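Local coordinates for beta 1-3 glucanase (Clostridium beijerinckii NCIMB 8052, PDB 5H4E), which probably hydrolyses beta-1,3-glucans, as a glycoside hydrolase of family GH64, at residues A[28-33]-A[41-46]; A[139-144]-A[148-153]; A[163-166]-A[172-175]; A[322-327]-A[355-360]. One frame throughout, in Å; residues are numbered along the deposited sequence.

The contacts are met in order from the N terminus, and the first three each close a short hairpin. Interaction 1 joins strands 26-33 and 40-43. Interaction 2 joins strands 136-144 and 147-151 of the same antiparallel sheet. Interaction 3 joins strands 162-168 and 173-177 at one border of the mixed sheet. Interaction 4 closes a longer loop, from 322-327 to 355-360, that contains helix 332-339. The four follow in series, and none nests in or crosses another. Interactions 2 and 3 meet where Ile164 packs on Ala139 and Ile150, which brings the two sheets together. Interactions 2 and 4 meet where Ser359 and Thr360 lie against Trp149, Asn151 and Thr152.

Interaction 1 of 4, residues A[28-33]-A[41-46]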
loop_
_atom_site.group_PDB
_atom_site.type_symbol
_atom_site.label_atom_id
_atom_site.label_comp_id
_atom_site.label_asym_id
_atom_site.label_seq_id
_atom_site.Cartn_x
_atom_site.Cartn_y
_atom_site.Cartn_z
ATOM N N TRP A 28 -12.143 -13.961 3.071
ATOM C CA TRP A 28 -11.080 -13.564 2.153
ATOM C C TRP A 28 -11.481 -13.685 0.684
ATOM O O TRP A 28 -12.318 -14.521 0.315
ATOM C CB TRP A 28 -9.817 -14.383 2.410
ATOM C CG TRP A 28 -9.970 -15.835 2.104
ATOM C CD1 TRP A 28 -10.344 -16.823 2.975
ATOM C CD2 TRP A 28 -9.742 -16.473 0.851
ATOM N NE1 TRP A 28 -10.358 -18.034 2.335
ATOM C CE2 TRP A 28 -9.999 -17.845 1.028
ATOM C CE3 TRP A 28 -9.344 -16.019 -0.410
ATOM C CZ2 TRP A 28 -9.880 -18.762 -0.004
ATOM C CZ3 TRP A 28 -9.224 -16.937 -1.432
ATOM C CH2 TRP A 28 -9.487 -18.292 -1.221
ATOM N N ALA A 29 -10.877 -12.832 -0.137
ATOM C CA ALA A 29 -10.990 -12.884 -1.589
ATOM C C ALA A 29 -9.669 -12.417 -2.181
ATOM O O ALA A 29 -9.036 -11.513 -1.637
ATOM C CB ALA A 29 -12.146 -12.002 -2.083
ATOM N N ILE A 30 -9.229 -13.036 -3.273
ATOM C CA ILE A 30 -8.043 -12.542 -3.985
ATOM C C ILE A 30 -8.439 -12.062 -5.373
ATOM O O ILE A 30 -9.017 -12.820 -6.153
ATOM C CB ILE A 30 -6.956 -13.617 -4.132
ATOM C CG1 ILE A 30 -6.510 -14.112 -2.750
ATOM C CG2 ILE A 30 -5.762 -13.067 -4.901
ATOM C CD1 ILE A 30 -5.555 -15.303 -2.825
ATOM N N VAL A 31 -8.109 -10.815 -5.677
ATOM C CA VAL A 31 -8.379 -10.245 -6.982
ATOM C C VAL A 31 -7.079 -9.745 -7.584
ATOM O O VAL A 31 -6.186 -9.294 -6.867
ATOM C CB VAL A 31 -9.416 -9.111 -6.890
ATOM C CG1 VAL A 31 -10.742 -9.669 -6.415
ATOM C CG2 VAL A 31 -8.935 -8.023 -5.936
ATOM N N GLY A 32 -6.953 -9.837 -8.899
ATOM C CA GLY A 32 -5.702 -9.479 -9.533
ATOM C C GLY A 32 -5.808 -9.590 -11.039
ATOM O O GLY A 32 -6.907 -9.548 -11.586
ATOM N N LYS A 33 -4.669 -9.718 -11.711
ATOM C CA LYS A 33 -4.679 -9.871 -13.162
ATOM C C LYS A 33 -3.978 -11.144 -13.613
ATOM O O LYS A 33 -2.946 -11.520 -13.063
ATOM C CB LYS A 33 -4.036 -8.659 -13.826
ATOM C CG LYS A 33 -4.981 -7.463 -13.888
ATOM C CD LYS A 33 -4.230 -6.157 -13.761
ATOM C CE LYS A 33 -3.537 -5.763 -15.042
ATOM N NZ LYS A 33 -2.889 -4.426 -14.870
ATOM N N VAL A 41 -9.180 -10.811 -12.614
ATOM C CA VAL A 41 -9.613 -12.129 -12.195
ATOM C C VAL A 41 -9.837 -12.182 -10.696
ATOM O O VAL A 41 -9.326 -11.341 -9.944
ATOM C CB VAL A 41 -8.565 -13.207 -12.564
ATOM C CG1 VAL A 41 -8.363 -13.263 -14.064
ATOM C CG2 VAL A 41 -7.222 -12.903 -11.871
ATOM N N HIS A 42 -10.602 -13.168 -10.264
ATOM C CA HIS A 42 -10.613 -13.552 -8.860
ATOM C C HIS A 42 -10.170 -14.999 -8.792
ATOM O O HIS A 42 -10.405 -15.778 -9.723
ATOM C CB HIS A 42 -11.994 -13.376 -8.236
ATOM C CG HIS A 42 -13.067 -14.153 -8.928
ATOM N ND1 HIS A 42 -13.626 -15.292 -8.394
ATOM C CD2 HIS A 42 -13.690 -13.945 -10.114
ATOM C CE1 HIS A 42 -14.545 -15.757 -9.221
ATOM N NE2 HIS A 42 -14.603 -14.959 -10.271
ATOM N N VAL A 43 -9.521 -15.357 -7.694
ATOM C CA VAL A 43 -8.977 -16.697 -7.533
ATOM C C VAL A 43 -10.005 -17.592 -6.864
ATOM O O VAL A 43 -10.539 -17.246 -5.803
ATOM C CB VAL A 43 -7.685 -16.676 -6.690
ATOM C CG1 VAL A 43 -7.033 -18.044 -6.679
ATOM C CG2 VAL A 43 -6.745 -15.628 -7.215
ATOM N N ASP A 44 -10.290 -18.750 -7.454
ATOM C CA ASP A 44 -11.263 -19.627 -6.824
ATOM C C ASP A 44 -10.553 -20.456 -5.755
ATOM O O ASP A 44 -9.375 -20.204 -5.440
ATOM C CB ASP A 44 -12.013 -20.500 -7.866
ATOM C CG ASP A 44 -11.133 -21.576 -8.544
ATOM O OD1 ASP A 44 -10.005 -21.847 -8.098
ATOM O OD2 ASP A 44 -11.607 -22.174 -9.542
ATOM N N LEU A 45 -11.254 -21.431 -5.189
ATOM C CA LEU A 45 -10.705 -22.170 -4.055
ATOM C C LEU A 45 -9.588 -23.141 -4.454
ATOM O O LEU A 45 -8.876 -23.672 -3.594
ATOM C CB LEU A 45 -11.812 -22.928 -3.330
ATOM C CG LEU A 45 -12.905 -22.080 -2.675
ATOM C CD1 LEU A 45 -13.936 -22.972 -1.996
ATOM C CD2 LEU A 45 -12.288 -21.083 -1.683
ATOM N N ASN A 46 -9.413 -23.367 -5.748
ATOM C CA ASN A 46 -8.369 -24.287 -6.191
ATOM C C ASN A 46 -7.226 -23.584 -6.921
ATOM O O ASN A 46 -6.374 -24.237 -7.530
ATOM C CB ASN A 46 -8.965 -25.385 -7.080
ATOM C CG ASN A 46 -10.036 -26.187 -6.371
ATOM O OD1 ASN A 46 -9.769 -26.848 -5.364
ATOM N ND2 ASN A 46 -11.256 -26.127 -6.886
HETATM O O HOH W 1 -10.904 -14.993 -4.392
#
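Gly32 and Val41 form a hydrogen-bonded antiparallel pair. Val41 N donates to Gly32 O at 2.8 Å, and Gly32 N returns a bond to Val41 O at 3.0 Å. Val43 N adds a third bond, to Ile30 O. All three are fairly straight, with angles at hydrogen of 155° to 160°. Between them, Val31 and His42 make a non-hydrogen-bonded pair. Here the strands are tied by weak CA-H...O contacts, such as His42 CA to Ile30 O at 3.2 Å. At the Ile30-Val43 level a water stands between Ile30 N and Val43 O, which do not bond directly. It accepts from Ile30 N at 2.8 Å and lies close to Val43 O.

The two segments are the arms of a beta hairpin, with strand axes 143° apart. Strand 26-33 also pairs with strand 95-101, and strand 40-43 with 49-51, within a larger antiparallel sheet.

The packing is apolar. Ile30 CG2 touches Val43 CG2 at 3.6 Å. These methyls reach each other because Ile30 CG2 is anti to its own N while Val43 CG2 lies beside its own N. Ala87 and Ile89 also pack on Ile30. On the same side of the sheet as Ile30, Val41 CG2 leans over the backbone of Gly32. Past the strand end, Leu45 CD2 meets the six-membered ring of Trp28 at CZ2, 3.7 Å away. The indole NE1 is bonded to Gln84 O.

Interaction 2 of 4, residues A[139-144]-A[148-153]; sequences AEMAWT and LWINTT
Glu140 and Asn151 face each other as a hydrogen-bonded pair, and their side chains are bonded as well. The Asn151 CG sits between its backbone N and carbonyl carbon, chi1 59°, which turns the amide toward Glu140. ND2 donates to Glu140 OE1 at 3.1 Å along an almost straight line. The donor meets OE1 on the anti side, somewhat out of the carboxylate plane, and the carboxylate and amide planes stand 83° apart. ND2 also bonds Thr152 O at 3.0 Å, from above that carbonyl plane, so both amide hydrogens are used. A water bridges Glu140 OE1 and Asn151 OD1, and a second bridges Glu140 OE2 and Thr153 OG1. Trp138 NE1 also reaches OE2, and Val155 N bonds Thr153 OG1.

The segments belong to a beta hairpin whose strands run almost exactly antiparallel. Two backbone bonds join Glu140 to Asn151, and two more Ala142 to Trp149.

Trp149 lies on the Ala142 face, with CG beside its backbone N, chi1 -73°. This lays the indole along the hairpin, with its edge toward Ala142 O and CZ3 3.6 Å from Thr144 OG1. On the other face, Met141 CB meets Ile150 CG1 at 4.0 Å. The thioether end of Met141 turns away. Trp143 CD1 approaches Leu148 CB at 4.0 Å, and Leu148 CD1 lies over the rim of one indole face. Leu11 and Val9 of strand 9-16 pack on this side.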
loop_
_atom_site.group_PDB
_atom_site.type_symbol
_atom_site.label_atom_id
_atom_site.label_comp_id
_atom_site.label_asym_id
_atom_site.label_seq_id
_atom_site.Cartn_x
_atom_site.Cartn_y
_atom_site.Cartn_z
ATOM N N ALA A 139 -3.597 -7.735 1.730
ATOM C CA ALA A 139 -2.201 -8.007 1.386
ATOM C C ALA A 139 -2.023 -7.746 -0.102
ATOM O O ALA A 139 -2.923 -8.045 -0.904
ATOM C CB ALA A 139 -1.832 -9.445 1.731
ATOM N N GLU A 140 -0.891 -7.162 -0.488
ATOM C CA GLU A 140 -0.594 -6.959 -1.910
ATOM C C GLU A 140 0.441 -7.989 -2.352
ATOM O O GLU A 140 1.351 -8.300 -1.594
ATOM C CB GLU A 140 -0.088 -5.534 -2.159
ATOM C CG GLU A 140 -1.144 -4.486 -1.798
ATOM C CD GLU A 140 -0.658 -3.059 -1.916
ATOM O OE1 GLU A 140 0.549 -2.812 -1.729
ATOM O OE2 GLU A 140 -1.504 -2.177 -2.165
ATOM N N MET A 141 0.302 -8.540 -3.556
ATOM C CA MET A 141 1.289 -9.532 -3.989
ATOM C C MET A 141 1.369 -9.670 -5.496
ATOM O O MET A 141 0.431 -9.336 -6.219
ATOM C CB MET A 141 0.990 -10.899 -3.377
ATOM C CG MET A 141 -0.045 -11.683 -4.119
ATOM S SD MET A 141 -1.102 -12.517 -2.936
ATOM C CE MET A 141 -2.051 -11.094 -2.445
ATOM N N ALA A 142 2.522 -10.132 -5.959
ATOM C CA ALA A 142 2.687 -10.501 -7.360
ATOM C C ALA A 142 3.695 -11.634 -7.427
ATOM O O ALA A 142 4.691 -11.634 -6.702
ATOM C CB ALA A 142 3.140 -9.321 -8.189
ATOM N N TRP A 143 3.413 -12.613 -8.275
ATOM C CA TRP A 143 4.318 -13.725 -8.466
ATOM C C TRP A 143 4.636 -13.756 -9.947
ATOM O O TRP A 143 3.763 -14.039 -10.770
ATOM C CB TRP A 143 3.690 -15.029 -7.988
ATOM C CG TRP A 143 4.592 -16.225 -8.067
ATOM C CD1 TRP A 143 5.954 -16.238 -8.213
ATOM C CD2 TRP A 143 4.179 -17.589 -8.015
ATOM N NE1 TRP A 143 6.413 -17.539 -8.255
ATOM C CE2 TRP A 143 5.338 -18.386 -8.137
ATOM C CE3 TRP A 143 2.936 -18.217 -7.885
ATOM C CZ2 TRP A 143 5.288 -19.777 -8.115
ATOM C CZ3 TRP A 143 2.888 -19.591 -7.872
ATOM C CH2 TRP A 143 4.056 -20.360 -7.990
ATOM N N THR A 144 5.880 -13.430 -10.281
ATOM C CA THR A 144 6.283 -13.285 -11.672
ATOM C C THR A 144 7.447 -14.197 -11.996
ATOM O O THR A 144 7.832 -15.040 -11.184
ATOM C CB THR A 144 6.688 -11.845 -11.980
ATOM O OG1 THR A 144 7.878 -11.531 -11.246
ATOM C CG2 THR A 144 5.576 -10.879 -11.566
ATOM N N LEU A 148 8.324 -13.947 -6.020
ATOM C CA LEU A 148 7.088 -13.470 -5.409
ATOM C C LEU A 148 7.384 -12.295 -4.486
ATOM O O LEU A 148 8.352 -12.328 -3.732
ATOM C CB LEU A 148 6.409 -14.606 -4.641
ATOM C CG LEU A 148 5.059 -14.390 -3.950
ATOM C CD1 LEU A 148 4.358 -15.734 -3.866
ATOM C CD2 LEU A 148 5.255 -13.822 -2.569
ATOM N N TRP A 149 6.542 -11.264 -4.559
ATOM C CA TRP A 149 6.579 -10.136 -3.629
ATOM C C TRP A 149 5.261 -10.132 -2.894
ATOM O O TRP A 149 4.227 -10.295 -3.519
ATOM C CB TRP A 149 6.738 -8.792 -4.351
ATOM C CG TRP A 149 8.085 -8.510 -4.926
ATOM C CD1 TRP A 149 9.016 -7.616 -4.452
ATOM C CD2 TRP A 149 8.654 -9.098 -6.099
ATOM N NE1 TRP A 149 10.127 -7.625 -5.256
ATOM C CE2 TRP A 149 9.935 -8.526 -6.272
ATOM C CE3 TRP A 149 8.213 -10.058 -7.015
ATOM C CZ2 TRP A 149 10.775 -8.880 -7.329
ATOM C CZ3 TRP A 149 9.056 -10.415 -8.064
ATOM C CH2 TRP A 149 10.320 -9.822 -8.212
ATOM N N ILE A 150 5.277 -9.955 -1.582
ATOM C CA ILE A 150 4.021 -9.860 -0.858
ATOM C C ILE A 150 4.217 -8.877 0.287
ATOM O O ILE A 150 5.311 -8.796 0.855
ATOM C CB ILE A 150 3.539 -11.258 -0.366
ATOM C CG1 ILE A 150 2.207 -11.143 0.377
ATOM C CG2 ILE A 150 4.615 -11.952 0.497
ATOM C CD1 ILE A 150 1.495 -12.473 0.557
ATOM N N ASN A 151 3.199 -8.070 0.584
ATOM C CA ASN A 151 3.354 -7.081 1.654
ATOM C C ASN A 151 2.035 -6.684 2.309
ATOM O O ASN A 151 0.975 -6.710 1.666
ATOM C CB ASN A 151 4.060 -5.808 1.130
ATOM C CG ASN A 151 3.305 -5.143 -0.017
ATOM O OD1 ASN A 151 3.485 -5.503 -1.177
ATOM N ND2 ASN A 151 2.452 -4.165 0.306
ATOM N N THR A 152 2.116 -6.344 3.594
ATOM C CA THR A 152 1.067 -5.561 4.244
ATOM C C THR A 152 1.183 -4.125 3.757
ATOM O O THR A 152 2.229 -3.718 3.234
ATOM C CB THR A 152 1.191 -5.567 5.772
ATOM O OG1 THR A 152 2.377 -4.861 6.170
ATOM C CG2 THR A 152 1.237 -6.982 6.322
ATOM N N THR A 153 0.140 -3.324 3.942
ATOM C CA THR A 153 0.265 -1.940 3.531
ATOM C C THR A 153 -0.501 -0.997 4.445
ATOM O O THR A 153 -1.664 -1.247 4.767
ATOM C CB THR A 153 -0.214 -1.746 2.072
ATOM O OG1 THR A 153 -0.182 -0.356 1.742
ATOM C CG2 THR A 153 -1.635 -2.287 1.866
HETATM O O HOH W 2 -0.848 0.184 -0.908
HETATM O O HOH W 3 2.855 -3.418 -3.360
#

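Interaction 3 of 4, residues A[163-166]-A[172-175]; sequences NIQL and YNKT
Leu166 and Thr175 have the most surface buried here, in a nearly exactly antiparallel beta hairpin. It brings strand 173-177 to the border of the five-stranded mixed sheet. Leu166 pairs with Lys174 through two backbone bonds. Leu166 N donates to Lys174 O at 2.8 Å, and Lys174 N to Leu166 O at 3.1 Å. The Leu166 and Tyr172 side chains cross at about a right angle, with Leu166 CD2 3.7 Å from the ring rim at Tyr172 CE1. On the inner side Leu166 packs on Leu148 and Ile150. The Tyr172 hydroxyl is held by His362 N.

Thr175 sits opposite Gln165 in a non-hydrogen-bonded pair. Its OG1 rests 3.3 Å from Gln165 CB. Its CG2, anti to the Thr175 N, points along the strands to Asn163 OD1 at 3.4 Å. That oxygen takes its hydrogen bond from Asn372 ND2.

Gln165 comes third. Its chain is extended, with CG anti to the backbone N (chi1 173°). The aliphatic part runs past Thr175 OG1 and brings the amide to Asn173. The two amide planes are 33° apart. Gln165 NE2 donates to a lone pair of Asn173 OD1 at 2.8 Å, with an angle of 172° at hydrogen.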
loop_
_atom_site.group_PDB
_atom_site.type_symbol
_atom_site.label_atom_id
_atom_site.label_comp_id
_atom_site.label_asym_id
_atom_site.label_seq_id
_atom_site.Cartn_x
_atom_site.Cartn_y
_atom_site.Cartn_z
ATOM N N ASN A 163 0.241 -9.131 9.922
ATOM C CA ASN A 163 1.624 -9.302 9.515
ATOM C C ASN A 163 1.671 -10.540 8.661
ATOM O O ASN A 163 0.737 -11.355 8.691
ATOM C CB ASN A 163 2.566 -9.401 10.740
ATOM C CG ASN A 163 2.297 -10.622 11.621
ATOM O OD1 ASN A 163 2.696 -11.747 11.304
ATOM N ND2 ASN A 163 1.654 -10.393 12.755
ATOM N N ILE A 164 2.735 -10.681 7.880
ATOM C CA ILE A 164 2.827 -11.788 6.958
ATOM C C ILE A 164 4.165 -12.479 7.158
ATOM O O ILE A 164 5.200 -11.820 7.296
ATOM C CB ILE A 164 2.668 -11.305 5.484
ATOM C CG1 ILE A 164 1.313 -10.600 5.302
ATOM C CG2 ILE A 164 2.869 -12.475 4.484
ATOM C CD1 ILE A 164 1.173 -9.872 3.970
ATOM N N GLN A 165 4.128 -13.804 7.194
ATOM C CA GLN A 165 5.349 -14.606 7.175
ATOM C C GLN A 165 5.512 -15.256 5.814
ATOM O O GLN A 165 4.667 -16.042 5.407
ATOM C CB GLN A 165 5.315 -15.683 8.260
ATOM C CG GLN A 165 6.505 -16.664 8.184
ATOM C CD GLN A 165 6.342 -17.850 9.128
ATOM O OE1 GLN A 165 5.256 -18.086 9.660
ATOM N NE2 GLN A 165 7.427 -18.590 9.352
ATOM N N LEU A 166 6.596 -14.944 5.112
ATOM C CA LEU A 166 6.840 -15.559 3.819
ATOM C C LEU A 166 7.941 -16.592 3.962
ATOM O O LEU A 166 9.015 -16.302 4.515
ATOM C CB LEU A 166 7.232 -14.514 2.755
ATOM C CG LEU A 166 7.642 -15.106 1.396
ATOM C CD1 LEU A 166 6.481 -15.893 0.763
ATOM C CD2 LEU A 166 8.157 -14.030 0.430
ATOM N N TYR A 172 14.589 -19.051 2.944
ATOM C CA TYR A 172 14.046 -17.733 3.284
ATOM C C TYR A 172 12.884 -17.883 4.255
ATOM O O TYR A 172 11.970 -18.678 4.021
ATOM C CB TYR A 172 13.589 -17.017 2.013
ATOM C CG TYR A 172 13.065 -15.614 2.195
ATOM C CD1 TYR A 172 11.711 -15.380 2.434
ATOM C CD2 TYR A 172 13.907 -14.517 2.062
ATOM C CE1 TYR A 172 11.216 -14.105 2.567
ATOM C CE2 TYR A 172 13.418 -13.221 2.191
ATOM C CZ TYR A 172 12.060 -13.027 2.447
ATOM O OH TYR A 172 11.551 -11.748 2.583
ATOM N N ASN A 173 12.929 -17.132 5.347
ATOM C CA ASN A 173 11.843 -17.166 6.320
ATOM C C ASN A 173 11.796 -15.845 7.069
ATOM O O ASN A 173 12.566 -15.635 8.007
ATOM C CB ASN A 173 12.017 -18.345 7.299
ATOM C CG ASN A 173 10.709 -18.735 7.987
ATOM O OD1 ASN A 173 9.888 -17.879 8.311
ATOM N ND2 ASN A 173 10.506 -20.029 8.187
ATOM N N LYS A 174 10.908 -14.949 6.634
ATOM C CA LYS A 174 10.814 -13.611 7.211
ATOM C C LYS A 174 9.370 -13.226 7.514
ATOM O O LYS A 174 8.449 -13.678 6.846
ATOM C CB LYS A 174 11.431 -12.571 6.271
ATOM C CG LYS A 174 12.925 -12.748 6.025
ATOM C CD LYS A 174 13.722 -12.630 7.317
ATOM C CE LYS A 174 13.663 -11.226 7.897
ATOM N NZ LYS A 174 14.518 -11.093 9.124
ATOM N N THR A 175 9.198 -12.372 8.517
ATOM C CA THR A 175 7.880 -11.899 8.940
ATOM C C THR A 175 7.883 -10.380 9.074
ATOM O O THR A 175 8.620 -9.825 9.893
ATOM C CB THR A 175 7.453 -12.534 10.287
ATOM O OG1 THR A 175 7.408 -13.957 10.143
ATOM C CG2 THR A 175 6.066 -12.035 10.726
#

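Interaction 4 of 4, residues A[322-327]-A[355-360]; sequences AYFYKD and FDFSST
Phe324 meets Phe357 in a T-shaped (edge-to-face) stack between two loops. One loop follows helix 294-309, and the other leads into strand 361-363. Helix 332-339 lies between them in the chain.

Along 322-327, Ala322 and Tyr323 end a short 3-10 turn. Ala322 O accepts a bond from Lys326 NZ at 2.6 Å, which ties the lysine back over the turn. Tyr323 stacks on the ring of His317.

Phe324 comes next and makes the whole contact. Its CG lies beside the backbone N (chi1 -59°), and this sends the ring across to the second loop. Phe357 reaches back from the opposite direction. The ring centroids are 5.1 Å apart and the planes stand at 79°. Phe324 presents its CE2 and CZ edge to one face of Phe357, off toward the rim of that ring. Arg309 packs on both phenylalanines, and His338 also touches Phe357.

Tyr325 then turns to helix 332-339, where it meets Ala334, Lys335 and His338. Its backbone is bonded to Arg309. Both loops are therefore set against the same two helices, 294-309 and 332-339. The closest approach between 322-327 and 355-360 is Phe324 CE2 to Phe357 CE2, 3.4 Å.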
loop_
_atom_site.group_PDB
_atom_site.type_symbol
_atom_site.label_atom_id
_atom_site.label_comp_id
_atom_site.label_asym_id
_atom_site.label_seq_id
_atom_site.Cartn_x
_atom_site.Cartn_y
_atom_site.Cartn_z
ATOM N N ALA A 322 17.948 6.605 10.860
ATOM C CA ALA A 322 18.260 7.374 12.050
ATOM C C ALA A 322 18.104 8.862 11.772
ATOM O O ALA A 322 17.995 9.672 12.695
ATOM C CB ALA A 322 19.676 7.045 12.543
ATOM N N TYR A 323 18.075 9.219 10.491
ATOM C CA TYR A 323 17.953 10.618 10.103
ATOM C C TYR A 323 16.540 10.996 9.642
ATOM O O TYR A 323 16.281 12.171 9.375
ATOM C CB TYR A 323 18.965 10.941 8.999
ATOM C CG TYR A 323 20.391 10.916 9.498
ATOM C CD1 TYR A 323 21.084 9.719 9.626
ATOM C CD2 TYR A 323 21.034 12.089 9.872
ATOM C CE1 TYR A 323 22.391 9.696 10.094
ATOM C CE2 TYR A 323 22.332 12.075 10.340
ATOM C CZ TYR A 323 23.002 10.874 10.450
ATOM O OH TYR A 323 24.293 10.862 10.915
ATOM N N PHE A 324 15.637 10.012 9.566
ATOM C CA PHE A 324 14.296 10.249 9.026
ATOM C C PHE A 324 13.381 10.869 10.089
ATOM O O PHE A 324 13.515 10.572 11.278
ATOM C CB PHE A 324 13.618 8.955 8.524
ATOM C CG PHE A 324 14.360 8.198 7.436
ATOM C CD1 PHE A 324 15.402 8.762 6.715
ATOM C CD2 PHE A 324 13.965 6.899 7.125
ATOM C CE1 PHE A 324 16.058 8.027 5.725
ATOM C CE2 PHE A 324 14.615 6.165 6.144
ATOM C CZ PHE A 324 15.658 6.736 5.437
ATOM N N TYR A 325 12.433 11.689 9.637
ATOM C CA TYR A 325 11.350 12.218 10.473
ATOM C C TYR A 325 11.830 13.041 11.664
ATOM O O TYR A 325 11.160 13.092 12.696
ATOM C CB TYR A 325 10.473 11.072 10.980
ATOM C CG TYR A 325 10.006 10.128 9.896
ATOM C CD1 TYR A 325 9.026 10.512 8.985
ATOM C CD2 TYR A 325 10.528 8.849 9.794
ATOM C CE1 TYR A 325 8.592 9.644 7.997
ATOM C CE2 TYR A 325 10.094 7.965 8.805
ATOM C CZ TYR A 325 9.128 8.371 7.914
ATOM O OH TYR A 325 8.692 7.490 6.949
ATOM N N LYS A 326 12.972 13.706 11.508
ATOM C CA LYS A 326 13.592 14.433 12.616
ATOM C C LYS A 326 13.044 15.846 12.790
ATOM O O LYS A 326 13.240 16.479 13.826
ATOM C CB LYS A 326 15.105 14.488 12.423
ATOM C CG LYS A 326 15.833 13.197 12.765
ATOM C CD LYS A 326 15.938 13.031 14.279
ATOM C CE LYS A 326 16.658 11.744 14.690
ATOM N NZ LYS A 326 15.992 10.503 14.181
ATOM N N ASP A 327 12.370 16.355 11.774
ATOM C CA ASP A 327 11.687 17.631 11.936
ATOM C C ASP A 327 10.477 17.717 11.023
ATOM O O ASP A 327 10.397 17.021 10.010
ATOM C CB ASP A 327 12.635 18.805 11.667
ATOM C CG ASP A 327 12.088 20.134 12.208
ATOM O OD1 ASP A 327 11.074 20.109 12.956
ATOM O OD2 ASP A 327 12.669 21.198 11.892
ATOM N N PHE A 355 15.135 2.307 -0.448
ATOM C CA PHE A 355 16.167 1.823 0.467
ATOM C C PHE A 355 15.621 0.780 1.442
ATOM O O PHE A 355 16.124 0.622 2.553
ATOM C CB PHE A 355 16.822 2.991 1.212
ATOM C CG PHE A 355 17.832 3.749 0.375
ATOM C CD1 PHE A 355 17.674 5.103 0.119
ATOM C CD2 PHE A 355 18.934 3.094 -0.158
ATOM C CE1 PHE A 355 18.599 5.794 -0.659
ATOM C CE2 PHE A 355 19.868 3.778 -0.935
ATOM C CZ PHE A 355 19.697 5.129 -1.185
ATOM N N ASP A 356 14.585 0.070 0.987
ATOM C CA ASP A 356 14.097 -1.175 1.601
ATOM C C ASP A 356 13.565 -1.032 3.028
ATOM O O ASP A 356 13.843 -1.877 3.881
ATOM C CB ASP A 356 15.202 -2.236 1.588
ATOM C CG ASP A 356 15.837 -2.394 0.220
ATOM O OD1 ASP A 356 15.090 -2.532 -0.772
ATOM O OD2 ASP A 356 17.085 -2.365 0.144
ATOM N N PHE A 357 12.779 0.009 3.277
ATOM C CA PHE A 357 12.189 0.192 4.602
ATOM C C PHE A 357 10.737 -0.274 4.664
ATOM O O PHE A 357 10.070 -0.158 5.709
ATOM C CB PHE A 357 12.302 1.666 5.023
ATOM C CG PHE A 357 13.714 2.086 5.343
ATOM C CD1 PHE A 357 14.313 1.682 6.531
ATOM C CD2 PHE A 357 14.435 2.880 4.463
ATOM C CE1 PHE A 357 15.618 2.053 6.828
ATOM C CE2 PHE A 357 15.743 3.260 4.748
ATOM C CZ PHE A 357 16.335 2.843 5.931
ATOM N N SER A 358 10.243 -0.807 3.549
ATOM C CA SER A 358 8.839 -1.217 3.485
ATOM C C SER A 358 8.658 -2.619 4.052
ATOM O O SER A 358 9.627 -3.304 4.388
ATOM C CB SER A 358 8.319 -1.169 2.042
ATOM O OG SER A 358 8.687 -2.344 1.320
ATOM N N SER A 359 7.403 -3.047 4.123
ATOM C CA SER A 359 7.062 -4.373 4.614
ATOM C C SER A 359 7.158 -5.429 3.515
ATOM O O SER A 359 6.640 -6.540 3.667
ATOM C CB SER A 359 5.641 -4.344 5.180
ATOM O OG SER A 359 4.763 -3.831 4.185
ATOM N N THR A 360 7.797 -5.088 2.398
ATOM C CA THR A 360 7.845 -6.025 1.278
ATOM C C THR A 360 8.680 -7.249 1.611
ATOM O O THR A 360 9.840 -7.127 1.991
ATOM C CB THR A 360 8.417 -5.389 -0.007
ATOM O OG1 THR A 360 7.507 -4.395 -0.498
ATOM C CG2 THR A 360 8.595 -6.472 -1.096
#